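Local coordinates for protein 16 kDa salivary peptide (Culex quinquefasciatus, PDB 7KCG) that is of unknown function but adopts a beta-trefoil fold of the ricin-type lectin kind and may bind sugars in mosquito saliva, at residues 117-120 with 121-124. Residues are numbered along the deposited sequence; the frame is centred on the assembly and turned at random.
Sequences FTQG and GTDW
The hydroxyl of Thr118 reaches across the base of a hairpin loop to the main-chain carbonyl of Trp124, where it is hydrogen-bonded: OG1 of Thr118 donates to O of Trp124 over 3.1 Å. The donor comes in not far from the line of the C=O bond (C=O...OG1 angle 157°) and is tilted 22° from the carbonyl plane. A first torsion of -172° sets OG1 opposite the backbone N of Thr118 and swings it across to the returning chain.

A second, weak hydrogen bond lies within the turn near its tip, from OG1 of Thr122 to O of Gly120 at 3.1 Å. Van der Waals packing is slight: the same Thr122 OG1 rests 3.4 Å from CB of Gln119. The Gln119 amide lies instead beside the Phe117 ring, its OE1 in the ring plane at the edge, 3.5 Å from CE1 of Phe117.

The bend itself falls on two glycines, Gly120 and Gly121, both at positive phi. Outside the loop, Glu19 accepts a hydrogen bond from Gly121 N, and Asp123 forms a salt bridge with Arg21.

The loop joins the antiparallel strands 115-118 and 125-128, a small two-stranded ribbon of the trefoil. One threonine hydroxyl thus closes its base, while the weak bond stays inside the turn, an arrangement consistent with a surface turn held by polar bonds and glycine geometry.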
ATOM      1  N   PHE A 117       5.588   2.721  -3.964  1.00 34.37           N
ATOM      2  CA  PHE A 117       6.245   2.803  -5.260  1.00 44.44           C
ATOM      3  C   PHE A 117       6.713   1.412  -5.654  1.00 40.91           C
ATOM      4  O   PHE A 117       7.015   0.580  -4.795  1.00 38.38           O
ATOM      5  CB  PHE A 117       7.407   3.816  -5.175  1.00 44.60           C
ATOM      6  CG  PHE A 117       8.460   3.671  -6.250  1.00 51.49           C
ATOM      7  CD1 PHE A 117       9.512   2.770  -6.104  1.00 50.12           C
ATOM      8  CD2 PHE A 117       8.437   4.488  -7.369  1.00 50.20           C
ATOM      9  CE1 PHE A 117      10.489   2.650  -7.083  1.00 54.28           C
ATOM     10  CE2 PHE A 117       9.421   4.381  -8.350  1.00 56.14           C
ATOM     11  CZ  PHE A 117      10.444   3.458  -8.203  1.00 57.46           C
ATOM     12  N   THR A 118       6.750   1.149  -6.960  1.00 46.02           N
ATOM     13  CA  THR A 118       7.426  -0.048  -7.441  1.00 49.38           C
ATOM     14  C   THR A 118       8.272   0.302  -8.649  1.00 54.39           C
ATOM     15  O   THR A 118       7.911   1.171  -9.451  1.00 46.62           O
ATOM     16  CB  THR A 118       6.455  -1.182  -7.800  1.00 48.88           C
ATOM     17  OG1 THR A 118       7.207  -2.372  -8.090  1.00 49.36           O
ATOM     18  CG2 THR A 118       5.603  -0.823  -9.006  1.00 48.49           C
ATOM     19  N   GLN A 119       9.349  -0.459  -8.813  1.00 57.26           N
ATOM     20  CA  GLN A 119      10.299  -0.155  -9.901  1.00 65.89           C
ATOM     21  C   GLN A 119       9.706  -0.482 -11.260  1.00 65.83           C
ATOM     22  O   GLN A 119       9.655   0.411 -12.115  1.00 71.73           O
ATOM     23  CB  GLN A 119      11.580  -0.957  -9.703  1.00 66.54           C
ATOM     24  CG  GLN A 119      12.805  -0.269 -10.281  1.00 74.78           C
ATOM     25  CD  GLN A 119      13.083   1.057  -9.619  1.00 76.58           C
ATOM     26  OE1 GLN A 119      13.382   1.126  -8.431  1.00 78.66           O
ATOM     27  NE2 GLN A 119      13.003   2.126 -10.394  1.00 76.17           N
ATOM     28  N   GLY A 120       9.347  -1.725 -11.464  1.00 69.82           N
ATOM     29  CA  GLY A 120       8.883  -2.123 -12.794  1.00 72.67           C
ATOM     30  C   GLY A 120       9.390  -3.499 -13.142  1.00 75.68           C
ATOM     31  O   GLY A 120      10.590  -3.648 -13.307  1.00 84.64           O
ATOM     32  N   GLY A 121       8.499  -4.484 -13.182  1.00 90.11           N
ATOM     33  CA  GLY A 121       8.877  -5.875 -13.504  1.00 96.66           C
ATOM     34  C   GLY A 121       9.485  -6.532 -12.292  1.00 95.17           C
ATOM     35  O   GLY A 121       9.862  -7.708 -12.383  1.00 97.78           O
ATOM     36  N   THR A 122       9.560  -5.787 -11.194  1.00 91.07           N
ATOM     37  CA  THR A 122      10.161  -6.279  -9.943  1.00 83.57           C
ATOM     38  C   THR A 122       9.029  -6.600  -8.996  1.00 81.68           C
ATOM     39  O   THR A 122       8.026  -5.876  -9.040  1.00 77.99           O
ATOM     40  CB  THR A 122      10.970  -5.159  -9.294  1.00 82.79           C
ATOM     41  OG1 THR A 122      11.404  -4.301 -10.346  1.00 91.11           O
ATOM     42  CG2 THR A 122      12.172  -5.664  -8.532  1.00 75.10           C
ATOM     43  N   ASP A 123       9.164  -7.668  -8.229  1.00 70.90           N
ATOM     44  CA  ASP A 123       8.190  -8.012  -7.205  1.00 67.24           C
ATOM     45  C   ASP A 123       8.457  -7.281  -5.896  1.00 60.42           C
ATOM     46  O   ASP A 123       7.816  -7.579  -4.883  1.00 61.63           O
ATOM     47  CB  ASP A 123       8.158  -9.526  -6.994  1.00 74.44           C
ATOM     48  CG  ASP A 123       7.288 -10.233  -8.022  1.00 80.56           C
ATOM     49  OD1 ASP A 123       7.447  -9.950  -9.229  1.00 79.27           O
ATOM     50  OD2 ASP A 123       6.441 -11.063  -7.623  1.00 82.80           O
ATOM     51  N   TRP A 124       9.384  -6.323  -5.904  1.00 50.19           N
ATOM     52  CA  TRP A 124       9.733  -5.556  -4.723  1.00 48.61           C
ATOM     53  C   TRP A 124       8.931  -4.259  -4.703  1.00 47.04           C
ATOM     54  O   TRP A 124       8.768  -3.597  -5.739  1.00 48.03           O
ATOM     55  CB  TRP A 124      11.234  -5.253  -4.695  1.00 51.42           C
ATOM     56  CG  TRP A 124      12.097  -6.503  -4.639  1.00 51.88           C
ATOM     57  CD1 TRP A 124      11.729  -7.719  -4.155  1.00 51.29           C
ATOM     58  CD2 TRP A 124      13.448  -6.653  -5.120  1.00 54.38           C
ATOM     59  NE1 TRP A 124      12.767  -8.617  -4.288  1.00 53.23           N
ATOM     60  CE2 TRP A 124      13.833  -7.985  -4.873  1.00 55.14           C
ATOM     61  CE3 TRP A 124      14.367  -5.787  -5.729  1.00 56.10           C
ATOM     62  CZ2 TRP A 124      15.106  -8.479  -5.206  1.00 57.54           C
ATOM     63  CZ3 TRP A 124      15.631  -6.276  -6.063  1.00 61.54           C
ATOM     64  CH2 TRP A 124      15.987  -7.614  -5.799  1.00 59.18           C
TER